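Local atomic coordinates of putative pyrazinamidase/nicotinamidase (Streptococcus mutans, PDB entry 3S2S), a protein that probably hydrolyses the amide of nicotinamide, and of the related drug pyrazinamide, as a zinc-binding member of the isochorismatase family of cysteine hydrolases. Residues S41-Y46 / D168-H173; K59-I64 / T163-D168; S65-Q70 / V188-A193; A120-K125 / K130-M135. All blocks are in the same frame, centred on the assembly; numbering follows the deposited sequence.

Contact 1: residues S41-Y46 / D168-H173; sequences SIDYTY and DICVLH. With CAD (cacodylic acid), chain F.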
loop_
_atom_site.group_PDB
_atom_site.type_symbol
_atom_site.label_atom_id
_atom_site.label_comp_id
_atom_site.label_asym_id
_atom_site.label_seq_id
_atom_site.Cartn_x
_atom_site.Cartn_y
_atom_site.Cartn_z
ATOM N N SER A 41 -2.919 -3.044 -20.745
ATOM C CA SER A 41 -3.381 -4.165 -21.577
ATOM C C SER A 41 -3.475 -5.391 -20.692
ATOM O O SER A 41 -2.455 -5.995 -20.331
ATOM C CB SER A 41 -2.425 -4.413 -22.744
ATOM O OG SER A 41 -2.958 -5.390 -23.639
ATOM N N ILE A 42 -4.698 -5.739 -20.307
ATOM C CA ILE A 42 -4.868 -6.710 -19.227
ATOM C C ILE A 42 -5.197 -8.108 -19.744
ATOM O O ILE A 42 -6.275 -8.339 -20.290
ATOM C CB ILE A 42 -5.958 -6.255 -18.255
ATOM C CG1 ILE A 42 -5.670 -4.829 -17.765
ATOM C CG2 ILE A 42 -6.098 -7.231 -17.057
ATOM C CD1 ILE A 42 -6.815 -4.266 -16.946
ATOM N N ASP A 43 -4.246 -9.029 -19.584
ATOM C CA ASP A 43 -4.484 -10.478 -19.781
ATOM C C ASP A 43 -5.047 -10.907 -21.111
ATOM O O ASP A 43 -5.779 -11.897 -21.163
ATOM C CB ASP A 43 -5.399 -11.025 -18.673
ATOM C CG ASP A 43 -4.670 -11.195 -17.342
ATOM O OD1 ASP A 43 -3.467 -11.473 -17.392
ATOM O OD2 ASP A 43 -5.324 -11.084 -16.283
ATOM N N TYR A 44 -4.720 -10.195 -22.184
ATOM C CA TYR A 44 -5.258 -10.572 -23.489
ATOM C C TYR A 44 -4.419 -11.683 -24.118
ATOM O O TYR A 44 -3.757 -11.503 -25.158
ATOM C CB TYR A 44 -5.415 -9.354 -24.417
ATOM C CG TYR A 44 -6.406 -9.648 -25.511
ATOM C CD1 TYR A 44 -7.768 -9.748 -25.222
ATOM C CD2 TYR A 44 -5.978 -9.872 -26.817
ATOM C CE1 TYR A 44 -8.691 -10.065 -26.231
ATOM C CE2 TYR A 44 -6.893 -10.177 -27.835
ATOM C CZ TYR A 44 -8.240 -10.265 -27.526
ATOM O OH TYR A 44 -9.136 -10.589 -28.535
ATOM N N THR A 45 -4.433 -12.841 -23.460
ATOM C CA THR A 45 -3.558 -13.937 -23.857
ATOM C C THR A 45 -4.336 -15.148 -24.368
ATOM O O THR A 45 -5.563 -15.252 -24.227
ATOM C CB THR A 45 -2.688 -14.415 -22.675
ATOM O OG1 THR A 45 -3.539 -14.957 -21.657
ATOM C CG2 THR A 45 -1.835 -13.260 -22.097
ATOM N N TYR A 46 -3.599 -16.080 -24.960
ATOM C CA TYR A 46 -4.217 -17.287 -25.501
ATOM C C TYR A 46 -5.099 -18.035 -24.509
ATOM O O TYR A 46 -6.217 -18.440 -24.846
ATOM C CB TYR A 46 -3.152 -18.205 -26.097
ATOM C CG TYR A 46 -2.954 -17.952 -27.576
ATOM C CD1 TYR A 46 -2.369 -16.769 -28.035
ATOM C CD2 TYR A 46 -3.356 -18.893 -28.513
ATOM C CE1 TYR A 46 -2.201 -16.525 -29.389
ATOM C CE2 TYR A 46 -3.189 -18.660 -29.879
ATOM C CZ TYR A 46 -2.608 -17.485 -30.312
ATOM O OH TYR A 46 -2.446 -17.268 -31.671
ATOM N N ASP A 168 -15.288 -8.003 -15.751
ATOM C CA ASP A 168 -15.793 -8.085 -14.381
ATOM C C ASP A 168 -14.815 -8.680 -13.371
ATOM O O ASP A 168 -15.151 -8.775 -12.189
ATOM C CB ASP A 168 -17.107 -8.890 -14.352
ATOM C CG ASP A 168 -16.936 -10.290 -14.911
ATOM O OD1 ASP A 168 -16.447 -10.409 -16.054
ATOM O OD2 ASP A 168 -17.264 -11.274 -14.207
ATOM N N ILE A 169 -13.616 -9.087 -13.805
ATOM C CA ILE A 169 -12.634 -9.606 -12.857
ATOM C C ILE A 169 -11.340 -8.779 -12.963
ATOM O O ILE A 169 -11.168 -7.804 -12.218
ATOM C CB ILE A 169 -12.395 -11.119 -13.035
ATOM C CG1 ILE A 169 -13.735 -11.850 -12.886
ATOM C CG2 ILE A 169 -11.378 -11.627 -12.013
ATOM C CD1 ILE A 169 -13.667 -13.335 -13.237
ATOM N N CYS A 170 -10.438 -9.116 -13.881
ATOM C CA CYS A 170 -9.166 -8.371 -13.915
ATOM C C CYS A 170 -9.280 -6.888 -14.265
ATOM O O CYS A 170 -8.566 -6.040 -13.703
ATOM C CB CYS A 170 -8.110 -9.073 -14.789
ATOM S SG CYS A 170 -7.700 -10.719 -14.087
ATOM N N VAL A 171 -10.176 -6.557 -15.184
ATOM C CA VAL A 171 -10.365 -5.163 -15.526
ATOM C C VAL A 171 -10.992 -4.448 -14.338
ATOM O O VAL A 171 -10.510 -3.398 -13.926
ATOM C CB VAL A 171 -11.241 -5.032 -16.777
ATOM C CG1 VAL A 171 -11.525 -3.574 -17.065
ATOM C CG2 VAL A 171 -10.537 -5.714 -17.991
ATOM N N LEU A 172 -12.062 -5.018 -13.777
ATOM C CA LEU A 172 -12.710 -4.414 -12.588
ATOM C C LEU A 172 -11.766 -4.233 -11.394
ATOM O O LEU A 172 -11.707 -3.145 -10.810
ATOM C CB LEU A 172 -13.938 -5.237 -12.169
ATOM C CG LEU A 172 -14.720 -4.671 -10.977
ATOM C CD1 LEU A 172 -15.247 -3.312 -11.319
ATOM C CD2 LEU A 172 -15.877 -5.625 -10.644
ATOM N N HIS A 173 -11.011 -5.273 -11.032
ATOM C CA HIS A 173 -10.114 -5.145 -9.881
ATOM C C HIS A 173 -9.052 -4.085 -10.164
ATOM O O HIS A 173 -8.696 -3.294 -9.283
ATOM C CB HIS A 173 -9.430 -6.467 -9.572
ATOM C CG HIS A 173 -10.316 -7.473 -8.891
ATOM N ND1 HIS A 173 -9.821 -8.422 -8.025
ATOM C CD2 HIS A 173 -11.648 -7.694 -8.973
ATOM C CE1 HIS A 173 -10.816 -9.184 -7.595
ATOM N NE2 HIS A 173 -11.936 -8.765 -8.161
HETATM AS AS CAD F . -8.976 -12.124 -15.339
HETATM C C1 CAD F . -8.007 -12.421 -17.003
HETATM C C2 CAD F . -9.263 -13.824 -14.367
HETATM O O1 CAD F . -10.322 -11.214 -15.524
#
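Ile42, the last residue of strand 37-42, lays its branched side chain against the first full turn of helix 167-180. Its CG2 methyl, anti to the backbone N, presses on CB of Cys170 at 3.5 Å. The other branch runs on past it, and CD1 comes to 3.9 Å from CA of Val171 and 4.1 Å from that residue's CG2, so the two branches straddle neighbouring positions of the helix. One residue on, the chain leaves the strand, and Asp43 brings its carboxylate up to the sulfur: OD2 lies 3.3 Å from SG of Cys170. That carboxylate is also held by two partners outside the contact, OD1 by the backbone N of Asp87 and OD2 by a salt bridge to Lys137, which fixes its rotation.

A cacodylate lies against both residues, its C1 3.1 Å from OD2 of Asp43. Its AS atom is only 2.3 Å from SG of Cys170, while O1 accepts the backbone N-H of the same cysteine, N to O1 2.7 Å at 159°. With SG beside its own backbone N (chi1 -63°), SG and the amide face the same ligand. Asp43, Lys137 and Cys170 probably correspond to the Asp-Lys-Cys catalytic triad known from nicotinamidases, set at the C-terminal end of a sheet strand and the start of a helix, as in the isochorismatase-like hydrolase fold.

Contact 2: residues K59-I64 / T163-D168; sequences KPAQAI and TGVLTD. With CAD (cacodylic acid), chain F.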
loop_
_atom_site.group_PDB
_atom_site.type_symbol
_atom_site.label_atom_id
_atom_site.label_comp_id
_atom_site.label_asym_id
_atom_site.label_seq_id
_atom_site.Cartn_x
_atom_site.Cartn_y
_atom_site.Cartn_z
ATOM N N LYS A 59 -15.629 -16.667 -27.849
ATOM C CA LYS A 59 -15.977 -15.736 -28.931
ATOM C C LYS A 59 -16.092 -14.260 -28.519
ATOM O O LYS A 59 -15.613 -13.393 -29.241
ATOM C CB LYS A 59 -17.242 -16.187 -29.687
ATOM C CG LYS A 59 -16.969 -17.152 -30.846
ATOM C CD LYS A 59 -15.944 -18.207 -30.464
ATOM C CE LYS A 59 -15.778 -19.242 -31.556
ATOM N NZ LYS A 59 -15.794 -18.599 -32.893
ATOM N N PRO A 60 -16.713 -13.965 -27.357
ATOM C CA PRO A 60 -16.775 -12.550 -26.973
ATOM C C PRO A 60 -15.381 -11.938 -26.806
ATOM O O PRO A 60 -15.176 -10.771 -27.143
ATOM C CB PRO A 60 -17.495 -12.579 -25.616
ATOM C CG PRO A 60 -18.280 -13.830 -25.637
ATOM C CD PRO A 60 -17.503 -14.823 -26.458
ATOM N N ALA A 61 -14.436 -12.707 -26.281
ATOM C CA ALA A 61 -13.081 -12.169 -26.104
ATOM C C ALA A 61 -12.372 -12.069 -27.448
ATOM O O ALA A 61 -11.646 -11.107 -27.711
ATOM C CB ALA A 61 -12.272 -13.021 -25.129
ATOM N N GLN A 62 -12.613 -13.043 -28.332
ATOM C CA GLN A 62 -11.969 -13.002 -29.645
ATOM C C GLN A 62 -12.500 -11.822 -30.446
ATOM O O GLN A 62 -11.795 -11.250 -31.272
ATOM C CB GLN A 62 -12.210 -14.307 -30.409
ATOM C CG GLN A 62 -11.438 -15.502 -29.859
ATOM C CD GLN A 62 -12.134 -16.816 -30.138
ATOM O OE1 GLN A 62 -12.865 -16.945 -31.123
ATOM N NE2 GLN A 62 -11.907 -17.807 -29.278
ATOM N N ALA A 63 -13.746 -11.451 -30.177
ATOM C CA ALA A 63 -14.399 -10.396 -30.936
ATOM C C ALA A 63 -13.685 -9.054 -30.826
ATOM O O ALA A 63 -13.784 -8.223 -31.739
ATOM C CB ALA A 63 -15.863 -10.267 -30.529
ATOM N N ILE A 64 -12.951 -8.837 -29.734
ATOM C CA ILE A 64 -12.277 -7.556 -29.556
ATOM C C ILE A 64 -10.848 -7.514 -30.072
ATOM O O ILE A 64 -10.160 -6.509 -29.897
ATOM C CB ILE A 64 -12.302 -7.072 -28.080
ATOM C CG1 ILE A 64 -11.435 -7.965 -27.178
ATOM C CG2 ILE A 64 -13.738 -7.013 -27.574
ATOM C CD1 ILE A 64 -11.170 -7.340 -25.781
ATOM N N THR A 163 -7.929 -1.761 -20.979
ATOM C CA THR A 163 -8.358 -2.647 -22.055
ATOM C C THR A 163 -8.069 -4.071 -21.611
ATOM O O THR A 163 -7.241 -4.288 -20.731
ATOM C CB THR A 163 -7.540 -2.415 -23.361
ATOM O OG1 THR A 163 -6.151 -2.762 -23.137
ATOM C CG2 THR A 163 -7.640 -0.959 -23.834
ATOM N N GLY A 164 -8.727 -5.041 -22.241
ATOM C CA GLY A 164 -8.401 -6.437 -21.977
ATOM C C GLY A 164 -9.559 -7.214 -21.385
ATOM O O GLY A 164 -10.712 -6.852 -21.593
ATOM N N VAL A 165 -9.246 -8.271 -20.637
ATOM C CA VAL A 165 -10.245 -9.224 -20.135
ATOM C C VAL A 165 -9.891 -9.616 -18.695
ATOM O O VAL A 165 -8.749 -9.435 -18.281
ATOM C CB VAL A 165 -10.302 -10.510 -21.036
ATOM C CG1 VAL A 165 -10.749 -10.161 -22.458
ATOM C CG2 VAL A 165 -8.953 -11.190 -21.061
ATOM N N LEU A 166 -10.855 -10.107 -17.905
ATOM C CA LEU A 166 -12.274 -10.081 -18.226
ATOM C C LEU A 166 -12.809 -8.806 -17.575
ATOM O O LEU A 166 -12.303 -8.369 -16.520
ATOM C CB LEU A 166 -12.987 -11.280 -17.601
ATOM C CG LEU A 166 -12.674 -12.697 -18.093
ATOM C CD1 LEU A 166 -13.628 -13.666 -17.400
ATOM C CD2 LEU A 166 -12.837 -12.773 -19.577
ATOM N N THR A 167 -13.833 -8.219 -18.172
ATOM C CA THR A 167 -14.339 -6.924 -17.713
ATOM C C THR A 167 -14.656 -6.923 -16.218
ATOM O O THR A 167 -14.335 -5.956 -15.506
ATOM C CB THR A 167 -15.621 -6.558 -18.484
ATOM O OG1 THR A 167 -15.456 -6.926 -19.858
ATOM C CG2 THR A 167 -15.888 -5.070 -18.402
ATOM N N ASP A 168 -15.288 -8.003 -15.751
ATOM C CA ASP A 168 -15.793 -8.085 -14.381
ATOM C C ASP A 168 -14.815 -8.680 -13.371
ATOM O O ASP A 168 -15.151 -8.775 -12.189
ATOM C CB ASP A 168 -17.107 -8.890 -14.352
ATOM C CG ASP A 168 -16.936 -10.290 -14.911
ATOM O OD1 ASP A 168 -16.447 -10.409 -16.054
ATOM O OD2 ASP A 168 -17.264 -11.274 -14.207
HETATM AS AS CAD F . -8.976 -12.124 -15.339
HETATM C C1 CAD F . -8.007 -12.421 -17.003
HETATM C C2 CAD F . -9.263 -13.824 -14.367
HETATM O O1 CAD F . -10.322 -11.214 -15.524
#
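Gly164 is the first residue of 163-168 to meet the short helix 59-62 and its exit: its carbonyl O lies 4.2 Å from CD1 of Ile64, which reaches in from the end of that segment. The chain turns a corner here, with a positive phi of 118°. Val165 follows and carries most of the packing. Its CG1, beside the backbone N (chi1 -63°), meets CB of Ala61 at 4.2 Å and CD1 of Ile64 at 4.4 Å, a loose apolar contact in which one methyl is shared by two partners.

The peptide from Val165 to Leu166 is cis, and the N-H of Leu166 emerges on the ligand side. Leu166 N gives O1 of the cacodylate a nearly straight bond, 2.7 Å at 173°. With the Cys170 amide, a second N-H grips that oxygen, consistent with the oxyanion hole that nicotinamidases of this family build from the N-H of a cis peptide and that of the cysteine. CB of Leu166 also lies 3.4 Å from O1.

Residues 163-165 close strand 159-165, hydrogen-bonded to strand 37-42 through Ile42 and to the 188-193 turn through Gly164; beyond them helix 167-180 begins, Thr167 packs on Ala203 of helix 197-209, and helix 59-62 meets Val165 through Ala61.

Contact 3: residues S65-Q70 / V188-A193; sequences SKAIAQ and VQSAVA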
loop_
_atom_site.group_PDB
_atom_site.type_symbol
_atom_site.label_atom_id
_atom_site.label_comp_id
_atom_site.label_asym_id
_atom_site.label_seq_id
_atom_site.Cartn_x
_atom_site.Cartn_y
_atom_site.Cartn_z
ATOM N N SER A 65 -10.410 -8.587 -30.719
ATOM C CA SER A 65 -8.992 -8.704 -31.074
ATOM C C SER A 65 -8.471 -7.559 -31.959
ATOM O O SER A 65 -7.398 -7.013 -31.717
ATOM C CB SER A 65 -8.697 -10.068 -31.698
ATOM O OG SER A 65 -7.336 -10.153 -32.080
ATOM N N LYS A 66 -9.223 -7.188 -32.988
ATOM C CA LYS A 66 -8.782 -6.099 -33.858
ATOM C C LYS A 66 -8.847 -4.759 -33.131
ATOM O O LYS A 66 -7.923 -3.950 -33.215
ATOM C CB LYS A 66 -9.649 -6.043 -35.119
ATOM C CG LYS A 66 -9.888 -7.407 -35.737
ATOM C CD LYS A 66 -9.236 -7.544 -37.102
ATOM C CE LYS A 66 -9.972 -6.735 -38.162
ATOM N NZ LYS A 66 -9.470 -7.019 -39.540
ATOM N N ALA A 67 -9.934 -4.529 -32.399
ATOM C CA ALA A 67 -10.121 -3.259 -31.707
ATOM C C ALA A 67 -9.042 -3.029 -30.647
ATOM O O ALA A 67 -8.524 -1.922 -30.512
ATOM C CB ALA A 67 -11.496 -3.201 -31.043
ATOM N N ILE A 68 -8.737 -4.060 -29.866
ATOM C CA ILE A 68 -7.787 -3.858 -28.780
ATOM C C ILE A 68 -6.402 -3.602 -29.381
ATOM O O ILE A 68 -5.645 -2.793 -28.869
ATOM C CB ILE A 68 -7.789 -5.027 -27.739
ATOM C CG1 ILE A 68 -6.996 -4.633 -26.487
ATOM C CG2 ILE A 68 -7.230 -6.321 -28.352
ATOM C CD1 ILE A 68 -7.112 -5.665 -25.372
ATOM N N ALA A 69 -6.076 -4.259 -30.497
ATOM C CA ALA A 69 -4.801 -3.955 -31.149
ATOM C C ALA A 69 -4.771 -2.517 -31.669
ATOM O O ALA A 69 -3.785 -1.792 -31.497
ATOM C CB ALA A 69 -4.497 -4.959 -32.282
ATOM N N GLN A 70 -5.854 -2.097 -32.306
ATOM C CA GLN A 70 -5.892 -0.761 -32.883
ATOM C C GLN A 70 -5.819 0.329 -31.831
ATOM O O GLN A 70 -5.123 1.326 -32.017
ATOM C CB GLN A 70 -7.128 -0.587 -33.764
ATOM C CG GLN A 70 -7.008 -1.353 -35.053
ATOM C CD GLN A 70 -8.308 -1.409 -35.825
ATOM O OE1 GLN A 70 -9.391 -1.212 -35.268
ATOM N NE2 GLN A 70 -8.208 -1.692 -37.115
ATOM N N VAL A 188 -12.118 1.436 -22.564
ATOM C CA VAL A 188 -12.477 1.440 -23.977
ATOM C C VAL A 188 -13.468 0.305 -24.206
ATOM O O VAL A 188 -13.090 -0.858 -24.157
ATOM C CB VAL A 188 -11.229 1.228 -24.857
ATOM C CG1 VAL A 188 -11.597 1.223 -26.365
ATOM C CG2 VAL A 188 -10.169 2.288 -24.531
ATOM N N GLN A 189 -14.746 0.634 -24.409
ATOM C CA GLN A 189 -15.768 -0.407 -24.406
ATOM C C GLN A 189 -15.536 -1.485 -25.467
ATOM O O GLN A 189 -15.809 -2.668 -25.232
ATOM C CB GLN A 189 -17.190 0.181 -24.552
ATOM C CG GLN A 189 -18.267 -0.908 -24.508
ATOM C CD GLN A 189 -19.678 -0.369 -24.312
ATOM O OE1 GLN A 189 -19.880 0.822 -24.073
ATOM N NE2 GLN A 189 -20.663 -1.259 -24.400
ATOM N N SER A 190 -15.030 -1.078 -26.629
ATOM C CA SER A 190 -14.837 -2.015 -27.738
ATOM C C SER A 190 -13.598 -2.875 -27.539
ATOM O O SER A 190 -13.315 -3.767 -28.339
ATOM C CB SER A 190 -14.717 -1.238 -29.052
ATOM O OG SER A 190 -13.578 -0.391 -29.036
ATOM N N ALA A 191 -12.863 -2.609 -26.461
ATOM C CA ALA A 191 -11.613 -3.337 -26.214
ATOM C C ALA A 191 -11.559 -3.976 -24.824
ATOM O O ALA A 191 -10.474 -4.190 -24.275
ATOM C CB ALA A 191 -10.432 -2.407 -26.416
ATOM N N VAL A 192 -12.721 -4.279 -24.257
ATOM C CA VAL A 192 -12.810 -5.098 -23.046
ATOM C C VAL A 192 -13.891 -6.132 -23.284
ATOM O O VAL A 192 -14.799 -5.900 -24.092
ATOM C CB VAL A 192 -13.150 -4.295 -21.753
ATOM C CG1 VAL A 192 -11.983 -3.399 -21.350
ATOM C CG2 VAL A 192 -14.436 -3.487 -21.907
ATOM N N ALA A 193 -13.786 -7.285 -22.627
ATOM C CA ALA A 193 -14.809 -8.328 -22.784
ATOM C C ALA A 193 -14.859 -9.296 -21.612
ATOM O O ALA A 193 -13.889 -9.439 -20.881
ATOM C CB ALA A 193 -14.586 -9.109 -24.086
#
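With chi1 at -168°, Ile68 sends CG1 anti to its backbone N and extends it past the methyl of Ala191, while chi1 of 63° tucks OG of Ser190 between its own N and carbonyl carbon, near the methyl of Ala67. The consequence is a close contact between one face of helix 65-77 and a tight turn. CB of Ala191 sits against the helix backbone itself, 3.8 Å from CA of Ile68 and 3.9 Å from its CB, and because this methyl is all that stands between them, the main chains come close: the CA atoms of Ile68 and Ala191 are 4.6 Å apart. Further out, CD1 of Ile68 ends 3.8 Å from the carbonyl O of Ala191.

One helix position earlier, CB of Ala67 rests 3.3 Å from O of Ser190, with OG of Ser190 at 4.0 Å, so the methyl meets the polar rim of the turn.

Two overlapping type I turns, Val188 to Ala191 and Gln189 to Val192, shape this corner, and Ala191 N bonds Val188 O within the first. The turn carries the chain from strand 184-188 to the short strand 192-193, whose neighbour is strand 159-165. Ile68 and Ala191 both also touch Thr163 on that strand, and Val71 of helix 65-77 packs on Val188 and Ala191.

Contact 4: residues A120-K125 / K130-M135; sequences ADFYQK and KRVFWM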
loop_
_atom_site.group_PDB
_atom_site.type_symbol
_atom_site.label_atom_id
_atom_site.label_comp_id
_atom_site.label_asym_id
_atom_site.label_seq_id
_atom_site.Cartn_x
_atom_site.Cartn_y
_atom_site.Cartn_z
ATOM N N ALA A 120 0.128 -9.239 -30.206
ATOM C CA ALA A 120 1.393 -9.969 -30.117
ATOM C C ALA A 120 2.460 -9.332 -31.019
ATOM O O ALA A 120 3.614 -9.221 -30.636
ATOM C CB ALA A 120 1.199 -11.435 -30.476
ATOM N N ASP A 121 2.074 -8.933 -32.227
ATOM C CA ASP A 121 3.004 -8.260 -33.128
ATOM C C ASP A 121 3.426 -6.909 -32.557
ATOM O O ASP A 121 4.607 -6.549 -32.616
ATOM C CB ASP A 121 2.388 -8.080 -34.523
ATOM N N PHE A 122 2.472 -6.162 -31.994
ATOM C CA PHE A 122 2.816 -4.896 -31.354
ATOM C C PHE A 122 3.881 -5.109 -30.284
ATOM O O PHE A 122 4.897 -4.409 -30.259
ATOM C CB PHE A 122 1.594 -4.195 -30.742
ATOM C CG PHE A 122 1.935 -2.909 -30.069
ATOM C CD1 PHE A 122 1.893 -1.702 -30.764
ATOM C CD2 PHE A 122 2.340 -2.902 -28.738
ATOM C CE1 PHE A 122 2.237 -0.501 -30.130
ATOM C CE2 PHE A 122 2.699 -1.709 -28.103
ATOM C CZ PHE A 122 2.641 -0.510 -28.797
ATOM N N TYR A 123 3.657 -6.070 -29.390
ATOM C CA TYR A 123 4.618 -6.263 -28.317
ATOM C C TYR A 123 5.988 -6.669 -28.871
ATOM O O TYR A 123 7.021 -6.123 -28.463
ATOM C CB TYR A 123 4.138 -7.271 -27.265
ATOM C CG TYR A 123 5.191 -7.417 -26.207
ATOM C CD1 TYR A 123 5.428 -6.391 -25.312
ATOM C CD2 TYR A 123 6.000 -8.546 -26.154
ATOM C CE1 TYR A 123 6.436 -6.499 -24.354
ATOM C CE2 TYR A 123 6.986 -8.666 -25.204
ATOM C CZ TYR A 123 7.198 -7.639 -24.315
ATOM O OH TYR A 123 8.183 -7.751 -23.372
ATOM N N GLN A 124 5.999 -7.626 -29.789
ATOM C CA GLN A 124 7.262 -8.072 -30.355
ATOM C C GLN A 124 8.024 -6.893 -30.957
ATOM O O GLN A 124 9.232 -6.770 -30.752
ATOM C CB GLN A 124 7.048 -9.185 -31.389
ATOM N N LYS A 125 7.316 -6.011 -31.668
ATOM C CA LYS A 125 7.973 -4.895 -32.356
ATOM C C LYS A 125 8.490 -3.844 -31.387
ATOM O O LYS A 125 9.400 -3.085 -31.702
ATOM C CB LYS A 125 7.036 -4.251 -33.387
ATOM C CG LYS A 125 6.845 -5.100 -34.650
ATOM C CD LYS A 125 5.790 -4.536 -35.590
ATOM C CE LYS A 125 5.630 -5.435 -36.821
ATOM N NZ LYS A 125 4.627 -4.918 -37.797
ATOM N N LYS A 130 11.353 1.953 -24.607
ATOM C CA LYS A 130 11.294 2.534 -23.260
ATOM C C LYS A 130 9.869 2.771 -22.773
ATOM O O LYS A 130 9.638 2.817 -21.565
ATOM C CB LYS A 130 12.035 3.880 -23.211
ATOM C CG LYS A 130 13.549 3.833 -23.207
ATOM C CD LYS A 130 14.088 5.228 -23.544
ATOM C CE LYS A 130 15.114 5.727 -22.535
ATOM N NZ LYS A 130 16.489 5.230 -22.818
ATOM N N ARG A 131 8.924 2.926 -23.704
ATOM C CA ARG A 131 7.561 3.284 -23.330
ATOM C C ARG A 131 6.631 2.085 -23.229
ATOM O O ARG A 131 5.458 2.252 -22.914
ATOM C CB ARG A 131 6.978 4.292 -24.331
ATOM C CG ARG A 131 7.735 5.616 -24.388
ATOM C CD ARG A 131 7.432 6.333 -25.692
ATOM N NE ARG A 131 5.994 6.385 -25.843
ATOM C CZ ARG A 131 5.334 6.491 -26.988
ATOM N NH1 ARG A 131 5.968 6.595 -28.159
ATOM N NH2 ARG A 131 4.014 6.506 -26.939
ATOM N N VAL A 132 7.156 0.891 -23.478
ATOM C CA VAL A 132 6.335 -0.318 -23.481
ATOM C C VAL A 132 6.860 -1.305 -22.435
ATOM O O VAL A 132 8.064 -1.614 -22.405
ATOM C CB VAL A 132 6.308 -0.956 -24.872
ATOM C CG1 VAL A 132 5.484 -2.240 -24.845
ATOM C CG2 VAL A 132 5.755 0.062 -25.886
ATOM N N PHE A 133 5.962 -1.779 -21.573
ATOM C CA PHE A 133 6.338 -2.605 -20.435
ATOM C C PHE A 133 5.597 -3.924 -20.432
ATOM O O PHE A 133 4.425 -3.993 -20.846
ATOM C CB PHE A 133 5.978 -1.885 -19.131
ATOM C CG PHE A 133 6.650 -0.556 -18.966
ATOM C CD1 PHE A 133 7.767 -0.428 -18.163
ATOM C CD2 PHE A 133 6.163 0.567 -19.634
ATOM C CE1 PHE A 133 8.396 0.806 -18.025
ATOM C CE2 PHE A 133 6.781 1.793 -19.496
ATOM C CZ PHE A 133 7.904 1.909 -18.692
ATOM N N TRP A 134 6.278 -4.962 -19.954
ATOM C CA TRP A 134 5.633 -6.232 -19.648
ATOM C C TRP A 134 5.767 -6.470 -18.157
ATOM O O TRP A 134 6.876 -6.396 -17.601
ATOM C CB TRP A 134 6.309 -7.384 -20.397
ATOM C CG TRP A 134 5.703 -8.749 -20.090
ATOM C CD1 TRP A 134 5.928 -9.513 -18.975
ATOM C CD2 TRP A 134 4.823 -9.516 -20.925
ATOM N NE1 TRP A 134 5.225 -10.692 -19.058
ATOM C CE2 TRP A 134 4.540 -10.720 -20.244
ATOM C CE3 TRP A 134 4.237 -9.298 -22.184
ATOM C CZ2 TRP A 134 3.701 -11.709 -20.775
ATOM C CZ3 TRP A 134 3.405 -10.283 -22.715
ATOM C CH2 TRP A 134 3.139 -11.469 -22.007
ATOM N N MET A 135 4.643 -6.729 -17.494
ATOM C CA MET A 135 4.631 -6.970 -16.063
ATOM C C MET A 135 3.902 -8.249 -15.756
ATOM O O MET A 135 2.736 -8.383 -16.081
ATOM C CB MET A 135 3.910 -5.828 -15.322
ATOM C CG MET A 135 4.693 -4.567 -15.310
ATOM S SD MET A 135 3.731 -3.325 -14.416
ATOM C CE MET A 135 4.949 -2.009 -14.447
#
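Tyr123 reaches from helix 119-125 across the face of strand 132-137, and it can be followed outward from CB. Its first torsion, 180°, sets CG anti to the backbone N and swings the ring toward the strand. On the ring, CD1 is the first atom to meet it, 4.2 Å from CG1 of Val132. CE1 then comes to 4.1 Å from CB of Trp134, and at the far end OH touches the same CB at 3.5 Å.

Over one face of the tyrosine ring stands the indole: CE3 of Trp134 is 4.0 Å above the plane, over its centre. This is an edge-to-face pair, with the edge of the six-membered ring directed at the phenol face, centroids 5.3 Å apart and planes inclined by 52°. Trp134 is anchored at its other end, where NE1 is hydrogen-bonded to OD1 of Asp136.

Val132 also takes the ring one residue back: its CG2 meets CE2 of Phe122 at 4.2 Å. The valine thus sends one methyl to each of two consecutive aromatic residues.

The axes of 120-125 and 132-135 make 109° between their N-to-C directions, and a short loop joins the two elements. Strand 132-137 pairs in parallel with strand 81-87, whose Phe84 packs edge-to-face on Tyr123 and touches both Phe122 and Val132; Phe122 also touches Thr72 and Gln73 of helix 65-77.

All four contacts fasten helices or loops to the one parallel sheet. Contacts 1 and 2 lie closest to the site: they are about 8 Å apart centre to centre, share Asp168 and helix 167-180, and both touch the cacodylate. Contact 3, about 8 Å from contact 2 centre to centre, is joined to it by Gly164 N to Ala191 O and by the succession of helices 59-62 and 65-77. Contact 4 stands apart, about 17 Å from contact 1 centre to centre. Along the chain it nests inside the other three, contact 2 nests inside contact 1, and contact 3 crosses both, so contacts 1 and 2 bring sequence-distant pieces to the pocket, while 3 and 4 pack helices further out.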